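Local coordinates for long form salivary protein D7L1 (Aedes aegypti, PDB 3DXL), which binds and sequesters biogenic amines and leukotrienes of the vertebrate host, dampening the host response while the female mosquito feeds on blood, at residues E7-L10 with F11-T14; F50-C53 with V54-T58; N131-L134 with T135-L138; K149-Y153 with F154-E158; C192-G196 with I197-T201. One frame throughout, in Å; residues are numbered along the deposited sequence.

Contact 1 of 5, residues E7-L10 with F11-T14; sequences EEML and FIFT
The carbonyl oxygen of Leu10 is held by two donors from Thr14, one turn further along helix 6-20: the backbone Thr14 N at 3.0 Å and the hydroxyl Thr14 OG1 at 2.8 Å. They arrive from opposite faces of the carbonyl plane. At chi1 58° OG1 reaches back to Leu10 O; this bond holds the rotation of the side chain and leaves Thr14 CG2 4.0 Å from Leu10 CD1. One residue earlier, Phe13 N donates an almost straight bond (172°) to Met9 O at 2.9 Å. The same oxygen lies 3.1 Å above the plane of the Phe13 ring, towards its rim. Met9 meets this ring with its side chain too: bent at both chi2 and chi3, it curls round to bring the methyl CE within 3.4 Å of Phe13 CZ, a tight contact, while SD rests 4.0 Å from Ile12 CD1. Met9 thus joins Ile12 and Phe13 on one apolar side of the helix. This side faces helix 45-58, Phe13 packing on Val54 and also meeting the ring of Trp37, a leukotriene E4-binding residue. Other sides of the turn meet the second half of the protein: Phe11 makes a cation-pi contact with Arg198, and Leu10 and Thr14 pack on Tyr274, whose hydroxyl bonds the Glu7 carboxylate.

Contact 2 of 5, residues F50-C53 with V54-T58; sequences FGKC and VLVRT
Phe50 and Val54 form a one-turn apolar contact in the second half of helix 45-58, in the N-terminal PBP/GOBP-family part of the chain. The two side chains run alongside each other in the same direction, and the branch that touches is Val54 CG2. Set anti to the carbonyl carbon, this methyl leans back over the preceding turn to 3.7 Å from Phe50 CE1, an off-centre CH-pi contact with CG2 4.1 Å from the ring centroid. Beneath it Val54 N bonds Phe50 O at 3.1 Å. A second pair, Lys52 CG and Val56 CG2, lies alongside at 4.1 Å, leaving the extended lysine to carry NZ out to Asn104. At Gly51 the turn bears no side chain, and Leu55 CG approaches Gly51 O to 3.3 Å. The disulfide from Cys53 to Cys16 ties this helix to helix 6-20, onto which Phe50 and Arg57 also pack, while Lys52 and Leu55 lie against helix 106-119 and Val56 against strand 61-62.

Contact 3 of 5, residues N131-L134 with T135-L138; sequences NKEL and TKGL
Asn131 stands just before helix 132-142 with an extended backbone (psi 113°), and its carbonyl already takes part in the helical pattern: Thr135 N reaches Asn131 O at 2.9 Å. Lys136 N then bonds Lys132 O, Leu138 N bonds Leu134 O, and between them the link from Gly137 N to Glu133 O is longer, 3.3 Å. Asn131 O also takes the hydroxyl of the same threonine, Thr135 OG1, at 2.7 Å; Thr135 N comes nearly along the C=O direction and OG1 from well above the carbonyl plane, so the two donors approach differently. With OG1 beside its own backbone N (chi1 -56°), the hydroxyl faces the start of the helix. Asn131 is a side-chain N-cap: its OD1 accepts from Leu134 N at 3.0 Å in a nearly straight bond (176°), the donor lying above the amide plane, and satisfies a first-turn amide with no earlier carbonyl to use. The other end of the amide, ND2, is held by Asn126. A water 3.0 Å from Asn131 N bridges weakly to Thr135 OG1. On the exposed side Glu133 OE1 comes to 4.3 Å from Lys136 CD, and Lys132 NZ makes a salt bridge with Glu36. Facing inward, Thr135 and Leu138 pack on Pro6 of helix 6-20.

Contact 4 of 5, residues K149-Y153 with F154-E158; sequences KKQSY and FEFCE
Ser152 is the N-cap of helix 153-161, and with Glu155 the arrangement resembles a capping box, except that the return leg passes through a water. Ser152 OG accepts from Glu155 N at 3.2 Å; the water, 2.8 Å from Ser152 N, donates to Glu155 OE1. A second water joins Glu155 OE1 to Gln151 NE2. Thus one carboxylate oxygen gathers both waters over the helix start. The fully extended Gln151 crosses Phe156 at about a right angle, its OE1 3.7 Å from Phe156 CB and anchored by Gln148 N. On another side of the turn Phe156 sends its ring edge to the face of Tyr153, a T-shaped pair with planes at 75° and Phe156 CD2 lying 3.6 Å from Tyr153 CE2. Cys157 SG comes obliquely to the same Tyr153 CE2, also at 3.6 Å. Both ends reach ligand sites: Lys149 belongs to the leukotriene E4 site, Glu158 to the noradrenaline site, where it pairs with Arg176. Ser152 OG in turn bonds Glu268, another noradrenaline-binding residue, on helix 257-271. Phe154 packs between that helix and helix 184-196, to which Cys157 is joined through its disulfide with Cys192.

Contact 5 of 5, residues C192-G196 with I197-T201; sequences CVMKG and IRYIT
Met194 O receives the chain as it turns back at the end of helix 184-196, accepting from Ile200 N at 3.2 Å and, weakly, from Tyr199 N at 2.9 Å. With the bond from Arg198 N to Lys195 O and the left-handed backbone of Arg198 (phi 70°), the pattern is that of a Schellman motif, though both of its defining bonds are weak. Its usual side-chain contact is also present: Met194, bent at chi2 and chi3, sets CE in the plane of the Tyr199 ring at its edge, while SD lies 3.9 Å from Tyr199 CD2, an oblique Met-aromatic contact. Met194 CB meets Ile200 CG1 at 3.8 Å. On the far side of the turn Arg198 bends at chi2 and folds back to the helix end, so that NH1 donates to Gly196 O at 2.8 Å; the oxygen lies in the guanidinium plane, while the nitrogen stands above the carbonyl plane. The same NH1 makes a salt bridge to Glu7 of helix 6-20, consistent with a fixed conformation of the arginine side chain. Further out, Asp214 holds Tyr199 OH, and Met194 and Ile200 pack on helix 243-253. Lys195 runs extended past Ile200 to Asp191 and Asn204, and one water bridges Lys195 O and Ile200 O. Ile197 CD1 sits over one face of the Tyr199 ring, 3.5 Å above its centre.

Overall arrangement
All five contacts are local, each joining successive turns or a helix to its flanking loop; they follow in series along the chain, with none nesting or crossing. Contact 1, on helix 6-20, lies nearest the middle of the molecule. Its apolar side packs on contact 2, also in the first PBP/GOBP-family region, while its other side meets contacts 4 and 5 of the second, thus bridging the two halves. Contact 3, at the start of helix 132-142, touches none of the others, coming within about 6 Å of contact 4 at the nearest atoms. Contacts 4 and 5, joined by a disulfide, pack together, whereas contacts 2 and 4 lie on opposite sides of the middle of the molecule.

Contact 1 of 5, residues E7-L10 with F11-T14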
loop_
_atom_site.group_PDB
_atom_site.type_symbol
_atom_site.label_atom_id
_atom_site.label_comp_id
_atom_site.label_asym_id
_atom_site.label_seq_id
_atom_site.Cartn_x
_atom_site.Cartn_y
_atom_site.Cartn_z
ATOM N N GLU A 7 -4.536 -5.452 5.306
ATOM C CA GLU A 7 -4.542 -4.474 4.223
ATOM C C GLU A 7 -3.119 -4.129 3.807
ATOM O O GLU A 7 -2.821 -3.968 2.617
ATOM C CB GLU A 7 -5.291 -3.215 4.663
ATOM C CG GLU A 7 -5.370 -2.117 3.598
ATOM C CD GLU A 7 -4.109 -1.258 3.495
ATOM O OE1 GLU A 7 -3.355 -1.142 4.483
ATOM O OE2 GLU A 7 -3.902 -0.638 2.428
ATOM N N GLU A 8 -2.237 -4.016 4.791
ATOM C CA GLU A 8 -0.853 -3.663 4.513
ATOM C C GLU A 8 -0.142 -4.759 3.730
ATOM O O GLU A 8 0.643 -4.468 2.831
ATOM C CB GLU A 8 -0.105 -3.305 5.794
ATOM C CG GLU A 8 -0.570 -1.972 6.378
ATOM C CD GLU A 8 -0.011 -1.678 7.749
ATOM O OE1 GLU A 8 -0.095 -2.554 8.635
ATOM O OE2 GLU A 8 0.472 -0.548 7.971
ATOM N N MET A 9 -0.425 -6.019 4.066
ATOM C CA MET A 9 0.139 -7.132 3.305
ATOM C C MET A 9 -0.492 -7.242 1.925
ATOM O O MET A 9 0.205 -7.492 0.947
ATOM C CB MET A 9 0.047 -8.453 4.074
ATOM C CG MET A 9 0.878 -8.461 5.346
ATOM S SD MET A 9 2.618 -7.978 5.114
ATOM C CE MET A 9 3.136 -9.066 3.803
ATOM N N LEU A 10 -1.799 -7.000 1.837
ATOM C CA LEU A 10 -2.457 -7.019 0.538
ATOM C C LEU A 10 -1.845 -5.942 -0.362
ATOM O O LEU A 10 -1.592 -6.173 -1.551
ATOM C CB LEU A 10 -3.969 -6.811 0.672
ATOM C CG LEU A 10 -4.776 -6.903 -0.626
ATOM C CD1 LEU A 10 -4.739 -8.315 -1.255
ATOM C CD2 LEU A 10 -6.197 -6.466 -0.355
ATOM N N PHE A 11 -1.599 -4.757 0.203
ATOM C CA PHE A 11 -0.961 -3.698 -0.558
ATOM C C PHE A 11 0.409 -4.148 -1.077
ATOM O O PHE A 11 0.724 -3.951 -2.248
ATOM C CB PHE A 11 -0.818 -2.424 0.265
ATOM C CG PHE A 11 -0.177 -1.320 -0.501
ATOM C CD1 PHE A 11 -0.917 -0.578 -1.418
ATOM C CD2 PHE A 11 1.176 -1.057 -0.362
ATOM C CE1 PHE A 11 -0.313 0.425 -2.175
ATOM C CE2 PHE A 11 1.790 -0.055 -1.106
ATOM C CZ PHE A 11 1.038 0.689 -2.014
ATOM N N ILE A 12 1.222 -4.724 -0.197
ATOM C CA ILE A 12 2.548 -5.205 -0.588
ATOM C C ILE A 12 2.477 -6.243 -1.705
ATOM O O ILE A 12 3.144 -6.110 -2.731
ATOM C CB ILE A 12 3.333 -5.763 0.632
ATOM C CG1 ILE A 12 3.753 -4.612 1.550
ATOM C CG2 ILE A 12 4.550 -6.579 0.166
ATOM C CD1 ILE A 12 4.283 -5.045 2.909
ATOM N N PHE A 13 1.658 -7.274 -1.516
ATOM C CA PHE A 13 1.622 -8.337 -2.506
ATOM C C PHE A 13 1.153 -7.804 -3.862
ATOM O O PHE A 13 1.751 -8.086 -4.901
ATOM C CB PHE A 13 0.727 -9.507 -2.068
ATOM C CG PHE A 13 1.127 -10.156 -0.749
ATOM C CD1 PHE A 13 2.459 -10.328 -0.397
ATOM C CD2 PHE A 13 0.143 -10.585 0.136
ATOM C CE1 PHE A 13 2.801 -10.934 0.816
ATOM C CE2 PHE A 13 0.478 -11.187 1.349
ATOM C CZ PHE A 13 1.800 -11.350 1.681
ATOM N N THR A 14 0.065 -7.037 -3.850
ATOM C CA THR A 14 -0.485 -6.540 -5.108
ATOM C C THR A 14 0.420 -5.525 -5.799
ATOM O O THR A 14 0.541 -5.564 -7.026
ATOM C CB THR A 14 -1.927 -6.000 -4.956
ATOM O OG1 THR A 14 -1.953 -4.947 -3.988
ATOM C CG2 THR A 14 -2.870 -7.126 -4.544
#

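Contact 2 of 5, residues F50-C53 with V54-T58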
loop_
_atom_site.group_PDB
_atom_site.type_symbol
_atom_site.label_atom_id
_atom_site.label_comp_id
_atom_site.label_asym_id
_atom_site.label_seq_id
_atom_site.Cartn_x
_atom_site.Cartn_y
_atom_site.Cartn_z
ATOM N N PHE A 50 9.782 -10.172 -8.247
ATOM C CA PHE A 50 8.568 -10.177 -7.423
ATOM C C PHE A 50 8.909 -10.585 -5.984
ATOM O O PHE A 50 8.525 -9.919 -5.021
ATOM C CB PHE A 50 7.513 -11.132 -7.995
ATOM C CG PHE A 50 6.400 -11.455 -7.029
ATOM C CD1 PHE A 50 5.517 -10.466 -6.602
ATOM C CD2 PHE A 50 6.231 -12.752 -6.533
ATOM C CE1 PHE A 50 4.507 -10.754 -5.690
ATOM C CE2 PHE A 50 5.208 -13.047 -5.635
ATOM C CZ PHE A 50 4.346 -12.044 -5.209
ATOM N N GLY A 51 9.628 -11.696 -5.836
ATOM C CA GLY A 51 9.994 -12.191 -4.514
ATOM C C GLY A 51 10.847 -11.192 -3.759
ATOM O O GLY A 51 10.600 -10.921 -2.591
ATOM N N LYS A 52 11.855 -10.634 -4.425
ATOM C CA LYS A 52 12.692 -9.622 -3.787
ATOM C C LYS A 52 11.844 -8.432 -3.332
ATOM O O LYS A 52 12.026 -7.919 -2.234
ATOM C CB LYS A 52 13.827 -9.151 -4.705
ATOM C CG LYS A 52 14.711 -8.080 -4.066
ATOM C CD LYS A 52 15.619 -7.372 -5.070
ATOM C CE LYS A 52 16.045 -5.996 -4.541
ATOM N NZ LYS A 52 17.022 -5.298 -5.416
ATOM N N CYS A 53 10.924 -7.991 -4.189
ATOM C CA CYS A 53 10.035 -6.868 -3.865
ATOM C C CYS A 53 9.272 -7.105 -2.564
ATOM O O CYS A 53 9.228 -6.236 -1.690
ATOM C CB CYS A 53 9.060 -6.632 -5.022
ATOM S SG CYS A 53 7.853 -5.291 -4.809
ATOM N N VAL A 54 8.673 -8.285 -2.437
ATOM C CA VAL A 54 7.904 -8.603 -1.247
ATOM C C VAL A 54 8.808 -8.641 -0.014
ATOM O O VAL A 54 8.471 -8.113 1.044
ATOM C CB VAL A 54 7.150 -9.944 -1.409
ATOM C CG1 VAL A 54 6.487 -10.374 -0.104
ATOM C CG2 VAL A 54 6.116 -9.859 -2.524
ATOM N N LEU A 55 9.974 -9.264 -0.159
ATOM C CA LEU A 55 10.917 -9.365 0.952
ATOM C C LEU A 55 11.423 -8.000 1.421
ATOM O O LEU A 55 11.612 -7.774 2.616
ATOM C CB LEU A 55 12.086 -10.276 0.568
ATOM C CG LEU A 55 11.703 -11.747 0.374
ATOM C CD1 LEU A 55 12.785 -12.503 -0.378
ATOM C CD2 LEU A 55 11.378 -12.438 1.703
ATOM N N VAL A 56 11.639 -7.092 0.477
ATOM C CA VAL A 56 12.090 -5.742 0.809
ATOM C C VAL A 56 10.986 -4.936 1.494
ATOM O O VAL A 56 11.221 -4.302 2.521
ATOM C CB VAL A 56 12.647 -5.017 -0.429
ATOM C CG1 VAL A 56 12.899 -3.541 -0.143
ATOM C CG2 VAL A 56 13.935 -5.697 -0.876
ATOM N N ARG A 57 9.774 -4.984 0.948
ATOM C CA ARG A 57 8.679 -4.208 1.549
ATOM C C ARG A 57 8.295 -4.710 2.944
ATOM O O ARG A 57 7.877 -3.935 3.801
ATOM C CB ARG A 57 7.457 -4.147 0.625
ATOM C CG ARG A 57 7.624 -3.181 -0.543
ATOM C CD ARG A 57 6.293 -2.943 -1.243
ATOM N NE ARG A 57 6.368 -1.820 -2.177
ATOM C CZ ARG A 57 5.993 -0.570 -1.909
ATOM N NH1 ARG A 57 5.460 -0.243 -0.737
ATOM N NH2 ARG A 57 6.118 0.361 -2.841
ATOM N N THR A 58 8.477 -6.006 3.191
ATOM C CA THR A 58 8.150 -6.556 4.510
ATOM C C THR A 58 9.291 -6.365 5.489
ATOM O O THR A 58 9.080 -6.407 6.698
ATOM C CB THR A 58 7.807 -8.049 4.471
ATOM O OG1 THR A 58 8.889 -8.774 3.872
ATOM C CG2 THR A 58 6.525 -8.272 3.700
#

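Contact 3 of 5, residues N131-L134 with T135-L138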
loop_
_atom_site.group_PDB
_atom_site.type_symbol
_atom_site.label_atom_id
_atom_site.label_comp_id
_atom_site.label_asym_id
_atom_site.label_seq_id
_atom_site.Cartn_x
_atom_site.Cartn_y
_atom_site.Cartn_z
ATOM N N ASN A 131 -3.313 -16.565 4.701
ATOM C CA ASN A 131 -4.291 -17.629 4.929
ATOM C C ASN A 131 -5.692 -17.055 4.749
ATOM O O ASN A 131 -6.131 -16.213 5.530
ATOM C CB ASN A 131 -4.111 -18.244 6.323
ATOM C CG ASN A 131 -5.062 -19.403 6.591
ATOM O OD1 ASN A 131 -6.270 -19.297 6.390
ATOM N ND2 ASN A 131 -4.513 -20.518 7.058
ATOM N N LYS A 132 -6.392 -17.504 3.710
ATOM C CA LYS A 132 -7.693 -16.936 3.350
ATOM C C LYS A 132 -8.718 -17.002 4.478
ATOM O O LYS A 132 -9.399 -16.016 4.760
ATOM C CB LYS A 132 -8.246 -17.612 2.095
ATOM C CG LYS A 132 -7.435 -17.313 0.848
ATOM C CD LYS A 132 -7.980 -18.053 -0.352
ATOM C CE LYS A 132 -7.068 -17.870 -1.553
ATOM N NZ LYS A 132 -7.467 -18.747 -2.688
ATOM N N GLU A 133 -8.824 -18.155 5.134
ATOM C CA GLU A 133 -9.801 -18.327 6.209
ATOM C C GLU A 133 -9.472 -17.470 7.427
ATOM O O GLU A 133 -10.350 -16.793 7.971
ATOM C CB GLU A 133 -9.957 -19.805 6.598
ATOM C CG GLU A 133 -10.973 -20.070 7.718
ATOM C CD GLU A 133 -12.424 -19.769 7.334
ATOM O OE1 GLU A 133 -12.724 -19.547 6.138
ATOM O OE2 GLU A 133 -13.278 -19.765 8.245
ATOM N N LEU A 134 -8.210 -17.481 7.843
ATOM C CA LEU A 134 -7.804 -16.686 8.986
ATOM C C LEU A 134 -7.970 -15.193 8.707
ATOM O O LEU A 134 -8.403 -14.440 9.574
ATOM C CB LEU A 134 -6.357 -16.999 9.384
ATOM C CG LEU A 134 -6.076 -18.395 9.965
ATOM C CD1 LEU A 134 -4.578 -18.609 10.155
ATOM C CD2 LEU A 134 -6.822 -18.609 11.279
ATOM N N THR A 135 -7.627 -14.769 7.496
ATOM C CA THR A 135 -7.667 -13.357 7.145
ATOM C C THR A 135 -9.120 -12.860 7.059
ATOM O O THR A 135 -9.434 -11.759 7.518
ATOM C CB THR A 135 -6.853 -13.103 5.870
ATOM O OG1 THR A 135 -5.519 -13.593 6.062
ATOM C CG2 THR A 135 -6.792 -11.622 5.542
ATOM N N LYS A 136 -10.015 -13.699 6.543
ATOM C CA LYS A 136 -11.447 -13.376 6.525
ATOM C C LYS A 136 -11.953 -13.065 7.933
ATOM O O LYS A 136 -12.683 -12.091 8.144
ATOM C CB LYS A 136 -12.237 -14.534 5.913
ATOM C CG LYS A 136 -13.756 -14.373 5.940
ATOM C CD LYS A 136 -14.447 -15.651 5.490
ATOM C CE LYS A 136 -15.942 -15.603 5.765
ATOM N NZ LYS A 136 -16.648 -14.607 4.913
ATOM N N GLY A 137 -11.567 -13.901 8.897
ATOM C CA GLY A 137 -11.968 -13.701 10.283
ATOM C C GLY A 137 -11.433 -12.412 10.868
ATOM O O GLY A 137 -12.135 -11.714 11.590
ATOM N N LEU A 138 -10.179 -12.099 10.571
ATOM C CA LEU A 138 -9.581 -10.851 11.039
ATOM C C LEU A 138 -10.270 -9.617 10.438
ATOM O O LEU A 138 -10.573 -8.655 11.161
ATOM C CB LEU A 138 -8.085 -10.832 10.751
ATOM C CG LEU A 138 -7.202 -9.771 11.409
ATOM C CD1 LEU A 138 -7.563 -9.510 12.870
ATOM C CD2 LEU A 138 -5.746 -10.182 11.290
HETATM O O HOH W 1 -3.184 -15.494 7.538
#

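Contact 4 of 5, residues K149-Y153 with F154-E158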
loop_
_atom_site.group_PDB
_atom_site.type_symbol
_atom_site.label_atom_id
_atom_site.label_comp_id
_atom_site.label_asym_id
_atom_site.label_seq_id
_atom_site.Cartn_x
_atom_site.Cartn_y
_atom_site.Cartn_z
ATOM N N LYS A 149 -11.413 -5.421 1.814
ATOM C CA LYS A 149 -11.195 -5.778 0.422
ATOM C C LYS A 149 -12.300 -5.185 -0.442
ATOM O O LYS A 149 -13.472 -5.195 -0.063
ATOM C CB LYS A 149 -11.116 -7.299 0.257
ATOM C CG LYS A 149 -9.922 -7.906 0.983
ATOM C CD LYS A 149 -9.802 -9.407 0.779
ATOM C CE LYS A 149 -9.047 -9.721 -0.490
ATOM N NZ LYS A 149 -8.776 -11.177 -0.563
ATOM N N LYS A 150 -11.903 -4.653 -1.592
ATOM C CA LYS A 150 -12.809 -4.060 -2.581
ATOM C C LYS A 150 -13.438 -2.734 -2.121
ATOM O O LYS A 150 -14.406 -2.255 -2.731
ATOM C CB LYS A 150 -13.890 -5.059 -3.035
ATOM C CG LYS A 150 -13.360 -6.407 -3.546
ATOM C CD LYS A 150 -12.595 -6.293 -4.867
ATOM C CE LYS A 150 -13.512 -5.940 -6.047
ATOM N NZ LYS A 150 -14.595 -6.941 -6.311
ATOM N N GLN A 151 -12.872 -2.127 -1.078
ATOM C CA GLN A 151 -13.367 -0.844 -0.581
ATOM C C GLN A 151 -12.436 0.297 -0.997
ATOM O O GLN A 151 -11.233 0.236 -0.787
ATOM C CB GLN A 151 -13.530 -0.873 0.940
ATOM C CG GLN A 151 -14.084 0.431 1.502
ATOM C CD GLN A 151 -14.229 0.421 3.009
ATOM O OE1 GLN A 151 -13.464 -0.236 3.725
ATOM N NE2 GLN A 151 -15.206 1.185 3.505
ATOM N N SER A 152 -12.995 1.352 -1.585
ATOM C CA SER A 152 -12.216 2.565 -1.808
ATOM C C SER A 152 -11.509 2.979 -0.523
ATOM O O SER A 152 -12.148 3.071 0.532
ATOM C CB SER A 152 -13.155 3.686 -2.217
ATOM O OG SER A 152 -12.497 4.940 -2.148
ATOM N N TYR A 153 -10.206 3.243 -0.586
ATOM C CA TYR A 153 -9.521 3.687 0.620
ATOM C C TYR A 153 -10.067 5.040 1.088
ATOM O O TYR A 153 -10.171 5.310 2.281
ATOM C CB TYR A 153 -7.990 3.738 0.463
ATOM C CG TYR A 153 -7.302 3.535 1.799
ATOM C CD1 TYR A 153 -6.767 2.293 2.140
ATOM C CD2 TYR A 153 -7.238 4.559 2.749
ATOM C CE1 TYR A 153 -6.179 2.080 3.377
ATOM C CE2 TYR A 153 -6.660 4.365 3.984
ATOM C CZ TYR A 153 -6.131 3.116 4.300
ATOM O OH TYR A 153 -5.558 2.904 5.533
ATOM N N PHE A 154 -10.398 5.901 0.129
ATOM C CA PHE A 154 -10.978 7.203 0.455
ATOM C C PHE A 154 -12.285 7.030 1.233
ATOM O O PHE A 154 -12.508 7.716 2.231
ATOM C CB PHE A 154 -11.225 8.029 -0.816
ATOM C CG PHE A 154 -9.973 8.575 -1.473
ATOM C CD1 PHE A 154 -9.918 9.925 -1.813
ATOM C CD2 PHE A 154 -8.888 7.769 -1.804
ATOM C CE1 PHE A 154 -8.803 10.466 -2.437
ATOM C CE2 PHE A 154 -7.757 8.321 -2.443
ATOM C CZ PHE A 154 -7.722 9.669 -2.761
ATOM N N GLU A 155 -13.146 6.125 0.776
ATOM C CA GLU A 155 -14.400 5.856 1.475
ATOM C C GLU A 155 -14.182 5.306 2.870
ATOM O O GLU A 155 -14.903 5.667 3.794
ATOM C CB GLU A 155 -15.296 4.948 0.654
ATOM C CG GLU A 155 -15.789 5.645 -0.580
ATOM C CD GLU A 155 -16.763 4.829 -1.381
ATOM O OE1 GLU A 155 -17.174 3.734 -0.928
ATOM O OE2 GLU A 155 -17.129 5.302 -2.475
ATOM N N PHE A 156 -13.193 4.426 3.034
ATOM C CA PHE A 156 -12.839 3.935 4.364
ATOM C C PHE A 156 -12.572 5.105 5.319
ATOM O O PHE A 156 -13.114 5.140 6.426
ATOM C CB PHE A 156 -11.631 2.985 4.286
ATOM C CG PHE A 156 -10.881 2.847 5.594
ATOM C CD1 PHE A 156 -11.439 2.168 6.678
ATOM C CD2 PHE A 156 -9.633 3.435 5.749
ATOM C CE1 PHE A 156 -10.756 2.094 7.886
ATOM C CE2 PHE A 156 -8.940 3.345 6.956
ATOM C CZ PHE A 156 -9.507 2.677 8.022
ATOM N N CYS A 157 -11.744 6.057 4.890
ATOM C CA CYS A 157 -11.410 7.202 5.728
ATOM C C CYS A 157 -12.633 8.092 5.956
ATOM O O CYS A 157 -12.919 8.500 7.095
ATOM C CB CYS A 157 -10.277 8.011 5.105
ATOM S SG CYS A 157 -8.707 7.115 5.004
ATOM N N GLU A 158 -13.359 8.380 4.878
ATOM C CA GLU A 158 -14.567 9.208 4.970
ATOM C C GLU A 158 -15.534 8.635 5.998
ATOM O O GLU A 158 -16.123 9.379 6.787
ATOM C CB GLU A 158 -15.281 9.241 3.635
ATOM C CG GLU A 158 -14.609 10.069 2.579
ATOM C CD GLU A 158 -15.348 10.017 1.262
ATOM O OE1 GLU A 158 -16.186 9.119 1.066
ATOM O OE2 GLU A 158 -15.097 10.886 0.410
HETATM O O HOH W 2 -17.210 2.178 1.456
HETATM O O HOH W 3 -15.803 1.450 -1.981
#

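Contact 5 of 5, residues C192-G196 with I197-T201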
loop_
_atom_site.group_PDB
_atom_site.type_symbol
_atom_site.label_atom_id
_atom_site.label_comp_id
_atom_site.label_asym_id
_atom_site.label_seq_id
_atom_site.Cartn_x
_atom_site.Cartn_y
_atom_site.Cartn_z
ATOM N N CYS A 192 -5.241 9.973 7.244
ATOM C CA CYS A 192 -5.750 8.636 6.898
ATOM C C CYS A 192 -5.621 8.371 5.403
ATOM O O CYS A 192 -5.127 7.313 4.992
ATOM C CB CYS A 192 -7.209 8.500 7.354
ATOM S SG CYS A 192 -8.049 6.928 6.979
ATOM N N VAL A 193 -6.029 9.338 4.583
ATOM C CA VAL A 193 -6.014 9.151 3.131
ATOM C C VAL A 193 -4.582 9.130 2.583
ATOM O O VAL A 193 -4.215 8.224 1.832
ATOM C CB VAL A 193 -6.850 10.228 2.409
ATOM C CG1 VAL A 193 -6.713 10.095 0.906
ATOM C CG2 VAL A 193 -8.313 10.129 2.820
ATOM N N MET A 194 -3.784 10.126 2.961
ATOM C CA MET A 194 -2.415 10.244 2.445
ATOM C C MET A 194 -1.533 9.058 2.834
ATOM O O MET A 194 -0.686 8.628 2.054
ATOM C CB MET A 194 -1.777 11.559 2.900
ATOM C CG MET A 194 -2.466 12.803 2.362
ATOM S SD MET A 194 -2.135 13.161 0.620
ATOM C CE MET A 194 -0.501 13.919 0.722
ATOM N N LYS A 195 -1.732 8.531 4.040
ATOM C CA LYS A 195 -1.004 7.329 4.440
ATOM C C LYS A 195 -1.563 6.097 3.737
ATOM O O LYS A 195 -0.817 5.191 3.363
ATOM C CB LYS A 195 -1.007 7.165 5.959
ATOM C CG LYS A 195 -0.067 8.144 6.617
ATOM C CD LYS A 195 -0.118 8.063 8.120
ATOM C CE LYS A 195 0.918 8.971 8.746
ATOM N NZ LYS A 195 0.585 9.267 10.159
ATOM N N GLY A 196 -2.875 6.067 3.525
ATOM C CA GLY A 196 -3.513 4.930 2.875
ATOM C C GLY A 196 -3.129 4.738 1.426
ATOM O O GLY A 196 -3.158 3.624 0.911
ATOM N N ILE A 197 -2.786 5.829 0.748
ATOM C CA ILE A 197 -2.271 5.734 -0.618
ATOM C C ILE A 197 -0.760 5.912 -0.678
ATOM O O ILE A 197 -0.189 6.027 -1.759
ATOM C CB ILE A 197 -2.975 6.703 -1.574
ATOM C CG1 ILE A 197 -2.713 8.171 -1.138
ATOM C CG2 ILE A 197 -4.447 6.298 -1.661
ATOM C CD1 ILE A 197 -3.266 9.236 -2.058
ATOM N N ARG A 198 -0.139 5.935 0.502
ATOM C CA ARG A 198 1.319 5.828 0.642
ATOM C C ARG A 198 2.089 7.060 0.158
ATOM O O ARG A 198 3.287 7.002 -0.088
ATOM C CB ARG A 198 1.839 4.524 -0.004
ATOM C CG ARG A 198 1.755 3.287 0.902
ATOM C CD ARG A 198 0.329 2.787 1.130
ATOM N NE ARG A 198 0.311 1.554 1.919
ATOM C CZ ARG A 198 -0.779 0.889 2.276
ATOM N NH1 ARG A 198 -1.989 1.318 1.937
ATOM N NH2 ARG A 198 -0.666 -0.223 2.995
ATOM N N TYR A 199 1.396 8.194 0.037
ATOM C CA TYR A 199 2.082 9.467 -0.233
ATOM C C TYR A 199 2.875 9.910 0.991
ATOM O O TYR A 199 3.869 10.617 0.853
ATOM C CB TYR A 199 1.099 10.574 -0.605
ATOM C CG TYR A 199 0.473 10.469 -1.966
ATOM C CD1 TYR A 199 0.598 9.329 -2.753
ATOM C CD2 TYR A 199 -0.295 11.523 -2.451
ATOM C CE1 TYR A 199 -0.007 9.253 -3.984
ATOM C CE2 TYR A 199 -0.903 11.457 -3.667
ATOM C CZ TYR A 199 -0.765 10.331 -4.441
ATOM O OH TYR A 199 -1.393 10.258 -5.651
ATOM N N ILE A 200 2.413 9.488 2.171
ATOM C CA ILE A 200 3.079 9.736 3.444
ATOM C C ILE A 200 3.319 8.383 4.096
ATOM O O ILE A 200 2.430 7.533 4.115
ATOM C CB ILE A 200 2.206 10.628 4.379
ATOM C CG1 ILE A 200 1.904 11.986 3.722
ATOM C CG2 ILE A 200 2.843 10.802 5.760
ATOM C CD1 ILE A 200 3.076 12.962 3.641
ATOM N N THR A 201 4.535 8.184 4.599
ATOM C CA THR A 201 4.923 6.923 5.258
ATOM C C THR A 201 4.386 6.833 6.690
ATOM O O THR A 201 3.869 7.801 7.240
ATOM C CB THR A 201 6.465 6.781 5.307
ATOM O OG1 THR A 201 7.000 7.770 6.187
ATOM C CG2 THR A 201 7.075 6.932 3.920
HETATM O O HOH W 4 1.701 4.987 4.523
#